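Local coordinates for nucleotidyl transferase AbiEii/AbiGii toxin family protein (Mycobacterium tuberculosis, PDB 6Y56) that acts as a nucleotidyltransferase toxin of a toxin-antitoxin system and probably inhibits growth by inactivating tRNA acceptor stems, at residues A21-V26 against T115-P120; F94-Q99 against W108-R113; Q28-Y33 against K149-G154; S53-R58 against I143-H148; T67-S72 against A124-A129. One frame throughout, in Å; residues are numbered along the deposited sequence.

The five contacts differ in depth and chemistry. Contact 5 lies deepest, its centre about 7 Å from the centre of the chain, and zips two central strands in parallel; contact 2, its centre about 18 Å from that of the chain, extends the same sheet in antiparallel fashion, with exposed polar side chains on one face. Contacts 1 and 3 share helix 19-38: the first is buried, with no hydrogen bond between its segments, the second a partly buried aromatic cluster with one hydrogen bond to a carboxylate. Contact 4, also buried, combines one backbone hydrogen bond and a bridging water with an isoleucine laid on the helix backbone. Salt bridges from Lys56 to Asp25 and Asp29 tie it to contacts 1 and 3.

Contact 1 (A21-V26 against T115-P120); sequences AALLDV and TELGEP
Leu23 of helix 19-38 reaches into the bend formed by Leu117, Gly118 and Pro120, and this side chain gives the largest share of the buried surface and takes part in all but one of the close approaches. In the nucleotidyltransferase fold of this toxin, the arrangement seats the loop that follows strand 107-114 against a long helix. Leu23 has its CG turned anti to the backbone N (chi1 -175°), which spreads its two methyl groups along the loop. CD2 takes the middle of the bend: it lies 3.8 Å from CD of Pro120 and makes an equally close approach to the carbonyl oxygen of Gly118. CD1 serves the other end, 4.1 Å from Leu117 CD1. The Leu23 side chain meets the proline ring at about a right angle but runs obliquely to Leu117.

No hydrogen bond links the segments; the evidence for the contact is buried apolar surface, to which Leu23, Pro120 and Leu117 give the largest shares. At the turn Gly118 adopts phi 85° and psi -163°, backbone angles that by themselves call for glycine. Beyond the pair, Leu23 also packs on Phe94 of strand 94-100, while Leu117 leans on Arg5 and Val8 of helix 5-11. The proline ring also approaches the helix backbone, with Pro120 CG 4.4 Å from Leu24 N.

Contact 2 (F94-Q99 against W108-R113); sequences FEFGVQ and WQLRVR
Gln99 O receives the shortest sound polar bond, from Gln109 N at 2.7 Å with an N-H...O angle of 159°, and the CA of Trp108 adds a C-H...O contact at 3.3 Å. The return bond, Gln99 N to Gln109 O, closes a hydrogen-bonded pair, a pattern repeated at Gly97-Arg111 and Glu95-Arg113. Between them lie the non-hydrogen-bonded pairs, whose side chains share an apolar face: Phe96, its CG anti to the carbonyl carbon (chi1 -60°), sets CD1 3.6 Å from Val112 CG1, and Val98 CG1 comes within 3.7 Å of Leu110 CD1. Trp108 brings its CE3 to 3.8 Å from Val98 CB, while its indole N-H is spent on Gly105 O. On the polar face Glu95 and Arg113 form a salt bridge, though its modelled length is too short to trust. Leu31 of helix 19-38 and Ile86 of helix 76-86 cover Phe96. Five paired positions and strand axes 158° apart define a regular antiparallel beta hairpin within the mixed sheet.

Contact 3 (Q28-Y33 against K149-G154); sequences QDHLLY and KAYGFG
Tyr33 extends its ring toward the loop with CG anti to the backbone N (chi1 175°), and Phe153 turns its own back over it by placing CG between its backbone N and carbonyl carbon (chi1 50°). The outcome is an aromatic cluster of His30, Tyr33, Tyr151 and Phe153 that joins helix 19-38 to the loop between strands 138-141 and 157-160. Tyr33 and Phe153 stack face to face, planes 18° apart and centroids 4.1 Å apart, their side chains sliding past each other in opposite directions. Phe153 then points its far edge at the face of His30, where CZ lies 3.5 Å above the imidazole plane, over its centre. His30 in turn offers an edge to Tyr151: its CE1 sits 3.6 Å above the middle of the phenol ring.

The hydroxyl end of Tyr151 is fixed separately. Its OH donates to Asp29 OD2 at 2.6 Å, on the anti lone pair of that oxygen, the one away from OD1, while OD1 itself is engaged by Lys56. The imidazole is held at both nitrogens: ND1 pairs with Val26 O one turn earlier, and NE2 is 2.8 Å from a water that donates to Tyr151 O.

Contact 4 (S53-R58 against I143-H148); sequences SLRKCR and IQLPIH
Ile143 packs tightly against the C-terminal part of helix 50-59, which widens into a pi-type turn at 55-58, whereas the loop beyond it touches the helix sparsely. This contact joins that helix to the loop between strands 138-141 and 157-160. At the close end, Ile143 N donates to Lys56 O over 2.9 Å, at 156° and in the carbonyl plane. With CG1 anti to its carbonyl carbon (chi1 -57°), the isoleucine lays its longer branch along the helix backbone: CG1 is 3.7 Å from Cys57 C, and CD1 is 3.8 Å from Cys57 O. Backbone, not side chains, receives it, since Lys56 and Arg58 direct their CB atoms away and spend their charges on other partners, Lys56 on Asp25 and Asp29, Arg58 on Glu138.

The other end is looser. Gln144 is exposed and turned from the helix, and Leu145 makes one approach, its CD1 standing 3.6 Å from NH2 of Arg55, a nitrogen already salt-bridged to Asp25. A water bridges the two segments, donating to Lys56 O at 2.9 Å and to Ile143 O at 2.7 Å, so that Lys56 O has two donors.

Contact 5 (T67-S72 against A124-A129); sequences TDLDFS and ASVEFA
Phe71 runs beside Phe128, both rings pointing the same way from two parallel strands, and it can be followed atom by atom. Its CB lies 4.0 Å from CD2 of Phe128. CG stands anti to the carbonyl carbon (chi1 -58°), which carries the ring along its neighbour: CD2 comes 3.8 Å from Phe128 CE2. One atom further, CE2 meets CG1 of Val126 at 4.0 Å, a methyl lying in the plane of the ring at its edge. The tip, CZ, touches Leu32 CD2 of helix 19-38. The two phenyl planes are only 22° apart, yet with centroids 5.6 Å from each other they barely overlap.

Four sound backbone bonds, from Leu69 N to Ser125 O through to Ala129 N to Phe71 O, set the register. On the other face stand Asp68, Asp70 and Glu127, with Asp68 OD2 3.2 Å from Asp70 OD2 and Asp70 OD1 3.8 Å from Glu127 OE2. A water donates to Asp70 OD1 at 2.8 Å and also bonds Ser125 OG. Such a carboxylate group, with an Asp-X-Asp on its strand, is consistent with the metal-binding site of polymerase-beta-like nucleotidyltransferases. Strands 47-49 and 107-114 flank the pair, while helices 19-38 and 76-86 cover the Phe71 and Phe128 face.

Contact 1 (A21-V26 against T115-P120)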
# COMPACT_ATOMS: atom_id res chain seq x y z
N ALA A 21 8.89 14.71 -0.90
CA ALA A 21 8.18 13.51 -1.31
C ALA A 21 8.74 12.95 -2.61
O ALA A 21 8.84 11.73 -2.78
CB ALA A 21 6.69 13.80 -1.47
N ALA A 22 9.12 13.83 -3.55
CA ALA A 22 9.71 13.37 -4.80
C ALA A 22 11.08 12.74 -4.58
O ALA A 22 11.41 11.74 -5.21
CB ALA A 22 9.80 14.53 -5.80
N LEU A 23 11.88 13.32 -3.68
CA LEU A 23 13.17 12.73 -3.37
C LEU A 23 13.01 11.37 -2.72
O LEU A 23 13.76 10.43 -3.02
CB LEU A 23 13.98 13.67 -2.47
CG LEU A 23 15.41 13.26 -2.14
CD1 LEU A 23 16.20 12.96 -3.39
CD2 LEU A 23 16.11 14.34 -1.32
N LEU A 24 12.02 11.23 -1.83
CA LEU A 24 11.73 9.94 -1.22
C LEU A 24 11.25 8.94 -2.26
O LEU A 24 11.64 7.76 -2.23
CB LEU A 24 10.68 10.10 -0.13
CG LEU A 24 10.22 8.78 0.50
CD1 LEU A 24 11.35 8.03 1.21
CD2 LEU A 24 9.08 9.08 1.46
N ASP A 25 10.40 9.38 -3.20
CA ASP A 25 9.94 8.51 -4.28
C ASP A 25 11.13 7.92 -5.04
O ASP A 25 11.19 6.71 -5.30
CB ASP A 25 9.03 9.32 -5.22
CG ASP A 25 8.42 8.47 -6.33
OD1 ASP A 25 7.59 7.60 -6.02
OD2 ASP A 25 8.77 8.68 -7.52
N VAL A 26 12.11 8.77 -5.36
CA VAL A 26 13.30 8.30 -6.06
C VAL A 26 14.09 7.34 -5.17
O VAL A 26 14.57 6.29 -5.63
CB VAL A 26 14.16 9.50 -6.50
CG1 VAL A 26 15.50 9.04 -7.03
CG2 VAL A 26 13.44 10.33 -7.54
N THR A 115 23.84 12.05 -0.93
CA THR A 115 25.10 12.76 -0.72
C THR A 115 25.00 14.23 -1.12
O THR A 115 25.51 15.11 -0.42
CB THR A 115 26.22 12.07 -1.51
OG1 THR A 115 25.94 12.15 -2.91
CG2 THR A 115 26.35 10.61 -1.09
N GLU A 116 24.35 14.51 -2.25
CA GLU A 116 24.19 15.88 -2.74
C GLU A 116 22.84 16.49 -2.37
O GLU A 116 22.79 17.63 -1.91
CB GLU A 116 24.36 15.92 -4.26
CG GLU A 116 25.57 15.13 -4.77
CD GLU A 116 25.47 14.80 -6.25
OE1 GLU A 116 25.42 13.60 -6.61
OE2 GLU A 116 25.44 15.75 -7.07
N LEU A 117 21.76 15.74 -2.53
CA LEU A 117 20.42 16.29 -2.39
C LEU A 117 19.91 16.28 -0.95
O LEU A 117 18.87 16.88 -0.67
CB LEU A 117 19.46 15.56 -3.31
CG LEU A 117 20.01 15.52 -4.73
CD1 LEU A 117 19.13 14.69 -5.64
CD2 LEU A 117 20.18 16.93 -5.28
N GLY A 118 20.62 15.62 -0.04
CA GLY A 118 20.28 15.70 1.36
C GLY A 118 19.22 14.70 1.78
O GLY A 118 18.93 13.71 1.10
N GLU A 119 18.64 14.99 2.94
CA GLU A 119 17.70 14.09 3.59
C GLU A 119 16.31 14.68 3.55
O GLU A 119 16.08 15.75 4.14
CB GLU A 119 18.13 13.86 5.04
CG GLU A 119 17.07 13.17 5.88
CD GLU A 119 17.61 12.66 7.20
OE1 GLU A 119 18.80 12.90 7.49
OE2 GLU A 119 16.84 12.02 7.95
N PRO A 120 15.35 14.04 2.89
CA PRO A 120 13.97 14.56 2.91
C PRO A 120 13.39 14.48 4.32
O PRO A 120 13.57 13.50 5.03
CB PRO A 120 13.22 13.64 1.94
CG PRO A 120 14.05 12.40 1.87
CD PRO A 120 15.48 12.83 2.06

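Contact 2 (F94-Q99 against W108-R113)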
# COMPACT_ATOMS: atom_id res chain seq x y z
N PHE A 94 22.34 7.37 -2.49
CA PHE A 94 21.45 7.27 -1.34
C PHE A 94 22.01 6.33 -0.28
O PHE A 94 22.52 5.25 -0.60
CB PHE A 94 20.08 6.72 -1.75
CG PHE A 94 19.28 7.66 -2.60
CD1 PHE A 94 18.53 8.68 -2.03
CD2 PHE A 94 19.29 7.52 -3.98
CE1 PHE A 94 17.79 9.55 -2.83
CE2 PHE A 94 18.56 8.38 -4.79
CZ PHE A 94 17.80 9.39 -4.22
N GLU A 95 21.84 6.72 0.98
CA GLU A 95 22.07 5.85 2.12
C GLU A 95 20.76 5.69 2.86
O GLU A 95 19.99 6.65 2.98
CB GLU A 95 23.12 6.45 3.08
CG GLU A 95 23.56 5.49 4.18
CD GLU A 95 24.47 6.14 5.20
OE1 GLU A 95 25.15 7.13 4.85
OE2 GLU A 95 24.50 5.67 6.36
N PHE A 96 20.51 4.49 3.36
CA PHE A 96 19.26 4.14 4.01
C PHE A 96 19.50 3.71 5.44
O PHE A 96 20.54 3.15 5.78
CB PHE A 96 18.57 3.00 3.27
CG PHE A 96 18.26 3.33 1.84
CD1 PHE A 96 17.07 3.95 1.50
CD2 PHE A 96 19.18 3.08 0.83
CE1 PHE A 96 16.78 4.28 0.19
CE2 PHE A 96 18.88 3.41 -0.49
CZ PHE A 96 17.69 4.01 -0.80
N GLY A 97 18.51 3.96 6.28
CA GLY A 97 18.50 3.44 7.63
C GLY A 97 17.08 3.14 8.03
O GLY A 97 16.14 3.81 7.59
N VAL A 98 16.91 2.12 8.86
CA VAL A 98 15.61 1.78 9.41
C VAL A 98 15.71 1.67 10.92
O VAL A 98 16.68 1.12 11.44
CB VAL A 98 15.00 0.50 8.79
CG1 VAL A 98 14.43 0.80 7.39
CG2 VAL A 98 16.02 -0.63 8.74
N GLN A 99 14.71 2.21 11.61
CA GLN A 99 14.61 2.14 13.06
C GLN A 99 13.28 1.51 13.42
O GLN A 99 12.24 1.89 12.89
CB GLN A 99 14.68 3.54 13.66
CG GLN A 99 14.67 3.53 15.17
CD GLN A 99 14.96 4.89 15.77
OE1 GLN A 99 15.68 4.99 16.77
NE2 GLN A 99 14.41 5.94 15.16
N TRP A 108 8.87 -0.18 10.80
CA TRP A 108 10.14 0.52 10.82
C TRP A 108 9.95 1.93 10.29
O TRP A 108 9.16 2.15 9.37
CB TRP A 108 11.19 -0.20 9.95
CG TRP A 108 11.41 -1.60 10.40
CD1 TRP A 108 10.59 -2.68 10.18
CD2 TRP A 108 12.49 -2.09 11.21
NE1 TRP A 108 11.10 -3.80 10.79
CE2 TRP A 108 12.27 -3.46 11.43
CE3 TRP A 108 13.63 -1.49 11.75
CZ2 TRP A 108 13.15 -4.24 12.16
CZ3 TRP A 108 14.50 -2.27 12.48
CH2 TRP A 108 14.26 -3.63 12.69
N GLN A 109 10.67 2.88 10.87
CA GLN A 109 10.79 4.19 10.27
C GLN A 109 11.97 4.17 9.31
O GLN A 109 13.06 3.72 9.68
CB GLN A 109 11.02 5.25 11.34
CG GLN A 109 11.24 6.63 10.74
CD GLN A 109 11.09 7.76 11.73
OE1 GLN A 109 11.08 7.56 12.95
NE2 GLN A 109 10.97 8.98 11.19
N LEU A 110 11.76 4.66 8.09
CA LEU A 110 12.80 4.70 7.08
C LEU A 110 13.38 6.10 6.99
O LEU A 110 12.63 7.08 6.91
CB LEU A 110 12.21 4.32 5.72
CG LEU A 110 13.17 4.38 4.53
CD1 LEU A 110 14.21 3.29 4.63
CD2 LEU A 110 12.38 4.24 3.25
N ARG A 111 14.70 6.20 6.99
CA ARG A 111 15.37 7.46 6.76
C ARG A 111 16.28 7.30 5.55
O ARG A 111 16.87 6.24 5.35
CB ARG A 111 16.16 7.89 7.99
CG ARG A 111 15.26 8.38 9.12
CD ARG A 111 16.04 9.00 10.26
NE ARG A 111 15.17 9.59 11.28
CZ ARG A 111 14.67 8.92 12.32
NH1 ARG A 111 14.93 7.63 12.48
NH2 ARG A 111 13.89 9.55 13.19
N VAL A 112 16.31 8.32 4.71
CA VAL A 112 17.11 8.27 3.50
C VAL A 112 17.91 9.57 3.43
O VAL A 112 17.44 10.62 3.84
CB VAL A 112 16.27 8.04 2.22
CG1 VAL A 112 15.22 6.95 2.43
CG2 VAL A 112 15.58 9.28 1.76
N ARG A 113 19.14 9.47 2.93
CA ARG A 113 19.97 10.66 2.78
C ARG A 113 20.76 10.54 1.49
O ARG A 113 21.41 9.52 1.24
CB ARG A 113 20.93 10.82 3.96
CG ARG A 113 21.71 12.12 3.94
CD ARG A 113 22.78 12.11 5.02
NE ARG A 113 23.51 10.85 5.02
CZ ARG A 113 24.48 10.54 4.17
NH1 ARG A 113 24.85 11.42 3.23
NH2 ARG A 113 25.09 9.37 4.24

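Contact 3 (Q28-Y33 against K149-G154)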
# COMPACT_ATOMS: atom_id res chain seq x y z
N GLN A 28 13.01 5.41 -2.80
CA GLN A 28 12.31 4.13 -2.76
C GLN A 28 12.64 3.27 -3.98
O GLN A 28 12.79 2.04 -3.85
CB GLN A 28 10.80 4.35 -2.73
CG GLN A 28 10.27 4.96 -1.47
CD GLN A 28 8.84 5.38 -1.64
OE1 GLN A 28 8.40 5.70 -2.75
NE2 GLN A 28 8.09 5.39 -0.54
N ASP A 29 12.71 3.87 -5.17
CA ASP A 29 13.07 3.09 -6.36
C ASP A 29 14.44 2.47 -6.20
O ASP A 29 14.68 1.33 -6.62
CB ASP A 29 13.08 3.96 -7.62
CG ASP A 29 11.73 4.52 -7.96
OD1 ASP A 29 10.70 4.01 -7.46
OD2 ASP A 29 11.70 5.47 -8.75
N HIS A 30 15.37 3.22 -5.62
CA HIS A 30 16.72 2.73 -5.39
C HIS A 30 16.72 1.60 -4.37
O HIS A 30 17.44 0.60 -4.55
CB HIS A 30 17.63 3.88 -4.95
CG HIS A 30 18.04 4.79 -6.08
ND1 HIS A 30 17.14 5.57 -6.77
CD2 HIS A 30 19.25 5.03 -6.63
CE1 HIS A 30 17.77 6.25 -7.71
NE2 HIS A 30 19.06 5.94 -7.65
N LEU A 31 15.93 1.72 -3.31
CA LEU A 31 15.85 0.67 -2.30
C LEU A 31 15.24 -0.60 -2.88
O LEU A 31 15.73 -1.70 -2.64
CB LEU A 31 15.02 1.16 -1.11
CG LEU A 31 14.83 0.25 0.12
CD1 LEU A 31 14.45 1.07 1.33
CD2 LEU A 31 13.74 -0.80 -0.10
N LEU A 32 14.18 -0.45 -3.67
CA LEU A 32 13.54 -1.61 -4.29
C LEU A 32 14.49 -2.29 -5.28
O LEU A 32 14.52 -3.52 -5.36
CB LEU A 32 12.23 -1.19 -4.94
CG LEU A 32 11.12 -0.81 -3.95
CD1 LEU A 32 10.00 -0.02 -4.64
CD2 LEU A 32 10.55 -2.06 -3.29
N TYR A 33 15.30 -1.50 -5.99
CA TYR A 33 16.33 -2.09 -6.84
C TYR A 33 17.30 -2.92 -6.02
O TYR A 33 17.61 -4.07 -6.36
CB TYR A 33 17.07 -0.99 -7.59
CG TYR A 33 18.25 -1.51 -8.41
CD1 TYR A 33 18.04 -2.28 -9.54
CD2 TYR A 33 19.56 -1.24 -8.03
CE1 TYR A 33 19.09 -2.76 -10.29
CE2 TYR A 33 20.62 -1.73 -8.79
CZ TYR A 33 20.37 -2.49 -9.91
OH TYR A 33 21.42 -2.97 -10.66
N LYS A 149 15.31 7.69 -16.21
CA LYS A 149 16.42 7.69 -17.17
C LYS A 149 17.72 8.15 -16.54
O LYS A 149 18.80 7.90 -17.10
CB LYS A 149 16.07 8.57 -18.37
CG LYS A 149 14.92 8.05 -19.21
CD LYS A 149 14.82 8.79 -20.54
CE LYS A 149 13.92 10.01 -20.42
NZ LYS A 149 14.62 11.28 -20.78
N ALA A 150 17.67 8.82 -15.40
CA ALA A 150 18.87 9.33 -14.76
C ALA A 150 19.47 8.38 -13.73
O ALA A 150 20.49 8.72 -13.11
CB ALA A 150 18.59 10.69 -14.10
N TYR A 151 18.87 7.21 -13.52
CA TYR A 151 19.26 6.37 -12.40
C TYR A 151 20.59 5.65 -12.63
O TYR A 151 21.35 5.44 -11.68
CB TYR A 151 18.18 5.32 -12.11
CG TYR A 151 16.93 5.85 -11.42
CD1 TYR A 151 16.79 7.20 -11.12
CD2 TYR A 151 15.90 4.98 -11.08
CE1 TYR A 151 15.64 7.67 -10.48
CE2 TYR A 151 14.76 5.45 -10.46
CZ TYR A 151 14.64 6.78 -10.15
OH TYR A 151 13.50 7.22 -9.52
N GLY A 152 20.87 5.24 -13.86
CA GLY A 152 22.06 4.45 -14.12
C GLY A 152 21.89 2.96 -13.92
O GLY A 152 22.88 2.22 -14.03
N PHE A 153 20.69 2.49 -13.60
CA PHE A 153 20.35 1.08 -13.61
C PHE A 153 18.91 0.97 -14.08
O PHE A 153 18.17 1.95 -14.07
CB PHE A 153 20.48 0.46 -12.21
CG PHE A 153 19.77 1.23 -11.14
CD1 PHE A 153 18.42 1.01 -10.87
CD2 PHE A 153 20.43 2.22 -10.42
CE1 PHE A 153 17.76 1.73 -9.90
CE2 PHE A 153 19.77 2.94 -9.43
CZ PHE A 153 18.44 2.70 -9.18
N GLY A 154 18.53 -0.23 -14.52
CA GLY A 154 17.15 -0.50 -14.88
C GLY A 154 16.36 -0.98 -13.68
O GLY A 154 16.85 -1.76 -12.86
O HOH W 1 21.10 6.77 -9.31

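Contact 4 (S53-R58 against I143-H148)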
# COMPACT_ATOMS: atom_id res chain seq x y z
N SER A 53 2.92 0.26 -3.91
CA SER A 53 2.94 -0.64 -5.06
C SER A 53 2.01 -0.13 -6.14
O SER A 53 2.32 -0.24 -7.34
CB SER A 53 2.63 -2.08 -4.65
OG SER A 53 1.25 -2.28 -4.37
N LEU A 54 0.89 0.47 -5.75
CA LEU A 54 -0.02 1.07 -6.72
C LEU A 54 0.67 2.20 -7.47
O LEU A 54 0.58 2.28 -8.70
CB LEU A 54 -1.28 1.55 -6.00
CG LEU A 54 -2.45 2.16 -6.75
CD1 LEU A 54 -3.15 1.10 -7.59
CD2 LEU A 54 -3.42 2.81 -5.75
N ARG A 55 1.39 3.06 -6.74
CA ARG A 55 2.16 4.13 -7.37
C ARG A 55 3.22 3.58 -8.31
O ARG A 55 3.32 4.00 -9.47
CB ARG A 55 2.81 4.99 -6.29
CG ARG A 55 3.99 5.80 -6.81
CD ARG A 55 3.58 6.93 -7.74
NE ARG A 55 4.78 7.61 -8.20
CZ ARG A 55 4.85 8.89 -8.58
NH1 ARG A 55 3.76 9.65 -8.59
NH2 ARG A 55 6.02 9.39 -8.95
N LYS A 56 4.04 2.64 -7.84
CA LYS A 56 5.21 2.25 -8.62
C LYS A 56 4.83 1.46 -9.86
O LYS A 56 5.47 1.61 -10.91
CB LYS A 56 6.17 1.39 -7.79
CG LYS A 56 6.70 2.04 -6.53
CD LYS A 56 7.41 3.34 -6.83
CE LYS A 56 8.06 3.90 -5.56
NZ LYS A 56 8.83 5.15 -5.84
N CYS A 57 3.84 0.58 -9.75
CA CYS A 57 3.66 -0.48 -10.72
C CYS A 57 2.32 -0.42 -11.44
O CYS A 57 2.12 -1.18 -12.39
CB CYS A 57 3.81 -1.84 -10.02
SG CYS A 57 5.52 -2.14 -9.47
N ARG A 58 1.42 0.47 -11.04
CA ARG A 58 0.15 0.59 -11.75
C ARG A 58 -0.16 2.01 -12.19
O ARG A 58 -0.65 2.20 -13.31
CB ARG A 58 -0.97 0.05 -10.87
CG ARG A 58 -0.79 -1.44 -10.53
CD ARG A 58 -2.06 -2.05 -10.00
NE ARG A 58 -1.84 -3.38 -9.44
CZ ARG A 58 -1.81 -4.51 -10.13
NH1 ARG A 58 -1.98 -4.49 -11.46
NH2 ARG A 58 -1.61 -5.67 -9.49
N ILE A 143 6.06 1.50 -13.74
CA ILE A 143 5.60 2.43 -14.77
C ILE A 143 6.74 3.39 -15.08
O ILE A 143 7.33 3.98 -14.17
CB ILE A 143 4.36 3.19 -14.27
CG1 ILE A 143 3.24 2.21 -13.87
CG2 ILE A 143 3.90 4.19 -15.30
CD1 ILE A 143 2.64 1.47 -15.05
N GLN A 144 7.08 3.52 -16.36
CA GLN A 144 8.25 4.30 -16.75
C GLN A 144 7.98 5.79 -16.58
O GLN A 144 6.98 6.32 -17.08
CB GLN A 144 8.63 4.01 -18.19
CG GLN A 144 9.24 2.63 -18.39
CD GLN A 144 9.56 2.32 -19.84
OE1 GLN A 144 9.23 3.08 -20.74
NE2 GLN A 144 10.20 1.17 -20.06
N LEU A 145 8.88 6.47 -15.87
CA LEU A 145 8.79 7.90 -15.62
C LEU A 145 10.08 8.57 -16.08
O LEU A 145 11.13 7.94 -16.08
CB LEU A 145 8.57 8.17 -14.12
CG LEU A 145 7.33 7.53 -13.50
CD1 LEU A 145 7.22 7.92 -12.02
CD2 LEU A 145 6.07 7.90 -14.25
N PRO A 146 10.02 9.85 -16.46
CA PRO A 146 11.23 10.50 -17.01
C PRO A 146 12.47 10.44 -16.13
O PRO A 146 13.57 10.17 -16.63
CB PRO A 146 10.75 11.94 -17.25
CG PRO A 146 9.30 11.79 -17.55
CD PRO A 146 8.82 10.68 -16.63
N ILE A 147 12.33 10.66 -14.82
CA ILE A 147 13.50 10.69 -13.96
C ILE A 147 14.20 9.34 -13.91
O ILE A 147 15.39 9.29 -13.59
CB ILE A 147 13.13 11.20 -12.55
CG1 ILE A 147 14.38 11.68 -11.79
CG2 ILE A 147 12.32 10.12 -11.78
CD1 ILE A 147 14.08 12.62 -10.64
N HIS A 148 13.51 8.24 -14.22
CA HIS A 148 14.15 6.93 -14.19
C HIS A 148 15.33 6.86 -15.16
O HIS A 148 16.24 6.06 -14.96
CB HIS A 148 13.17 5.82 -14.52
CG HIS A 148 12.02 5.71 -13.56
ND1 HIS A 148 10.91 4.94 -13.83
CD2 HIS A 148 11.82 6.25 -12.34
CE1 HIS A 148 10.07 5.01 -12.82
NE2 HIS A 148 10.59 5.81 -11.90
O HOH W 2 6.67 4.14 -11.53

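Contact 5 (T67-S72 against A124-A129)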
# COMPACT_ATOMS: atom_id res chain seq x y z
N THR A 67 4.49 7.31 0.80
CA THR A 67 5.68 7.40 1.65
C THR A 67 6.01 6.12 2.38
O THR A 67 7.03 6.06 3.08
CB THR A 67 5.50 8.49 2.71
OG1 THR A 67 4.46 8.10 3.62
CG2 THR A 67 5.15 9.82 2.06
N ASP A 68 5.16 5.11 2.29
CA ASP A 68 5.42 3.87 2.98
C ASP A 68 5.83 2.79 2.00
O ASP A 68 5.62 2.88 0.79
CB ASP A 68 4.24 3.43 3.86
CG ASP A 68 2.89 3.44 3.14
OD1 ASP A 68 2.77 3.96 2.01
OD2 ASP A 68 1.92 2.92 3.75
N LEU A 69 6.52 1.79 2.51
CA LEU A 69 6.78 0.58 1.76
C LEU A 69 6.15 -0.55 2.55
O LEU A 69 6.47 -0.74 3.72
CB LEU A 69 8.29 0.37 1.61
CG LEU A 69 8.96 1.33 0.62
CD1 LEU A 69 10.46 1.13 0.64
CD2 LEU A 69 8.43 1.14 -0.80
N ASP A 70 5.22 -1.26 1.92
CA ASP A 70 4.49 -2.33 2.58
C ASP A 70 4.77 -3.62 1.83
O ASP A 70 4.74 -3.65 0.60
CB ASP A 70 2.99 -2.09 2.51
CG ASP A 70 2.55 -0.88 3.32
OD1 ASP A 70 3.04 -0.70 4.45
OD2 ASP A 70 1.68 -0.12 2.82
N PHE A 71 5.02 -4.69 2.58
CA PHE A 71 5.25 -6.00 2.00
C PHE A 71 4.43 -7.02 2.76
O PHE A 71 4.16 -6.86 3.96
CB PHE A 71 6.72 -6.42 2.10
CG PHE A 71 7.67 -5.48 1.44
CD1 PHE A 71 7.94 -5.58 0.09
CD2 PHE A 71 8.28 -4.47 2.17
CE1 PHE A 71 8.82 -4.70 -0.53
CE2 PHE A 71 9.15 -3.58 1.55
CZ PHE A 71 9.42 -3.68 0.20
N SER A 72 4.05 -8.08 2.06
CA SER A 72 3.57 -9.28 2.72
C SER A 72 4.78 -10.19 2.89
O SER A 72 5.46 -10.50 1.91
CB SER A 72 2.50 -9.98 1.89
OG SER A 72 2.19 -11.24 2.45
N ALA A 124 8.52 8.45 6.60
CA ALA A 124 8.51 7.28 5.73
C ALA A 124 8.67 6.04 6.58
O ALA A 124 9.30 6.05 7.64
CB ALA A 124 9.64 7.35 4.71
N SER A 125 8.10 4.94 6.11
CA SER A 125 8.07 3.73 6.90
C SER A 125 8.19 2.51 6.01
O SER A 125 8.02 2.57 4.79
CB SER A 125 6.78 3.64 7.72
OG SER A 125 5.66 3.78 6.86
N VAL A 126 8.48 1.38 6.65
CA VAL A 126 8.45 0.07 6.02
C VAL A 126 7.68 -0.85 6.96
O VAL A 126 7.94 -0.85 8.17
CB VAL A 126 9.87 -0.48 5.79
CG1 VAL A 126 9.82 -1.77 5.00
CG2 VAL A 126 10.74 0.55 5.09
N GLU A 127 6.73 -1.61 6.42
CA GLU A 127 5.92 -2.49 7.24
C GLU A 127 5.80 -3.84 6.55
O GLU A 127 5.71 -3.91 5.32
CB GLU A 127 4.52 -1.92 7.47
CG GLU A 127 3.75 -2.62 8.56
CD GLU A 127 2.36 -2.05 8.74
OE1 GLU A 127 1.57 -2.64 9.50
OE2 GLU A 127 2.06 -1.01 8.11
N PHE A 128 5.76 -4.90 7.36
CA PHE A 128 5.74 -6.28 6.86
C PHE A 128 4.55 -6.99 7.48
O PHE A 128 4.56 -7.28 8.68
CB PHE A 128 7.01 -7.00 7.27
CG PHE A 128 8.26 -6.41 6.70
CD1 PHE A 128 8.92 -5.40 7.37
CD2 PHE A 128 8.79 -6.89 5.52
CE1 PHE A 128 10.08 -4.86 6.88
CE2 PHE A 128 9.95 -6.35 5.02
CZ PHE A 128 10.60 -5.33 5.69
N ALA A 129 3.55 -7.30 6.65
CA ALA A 129 2.38 -8.01 7.12
C ALA A 129 2.69 -9.48 7.29
O ALA A 129 3.42 -10.08 6.49
CB ALA A 129 1.24 -7.86 6.11
O HOH W 3 9.05 4.52 2.39
O HOH W 4 5.09 6.54 6.01
O HOH W 5 4.58 1.08 5.99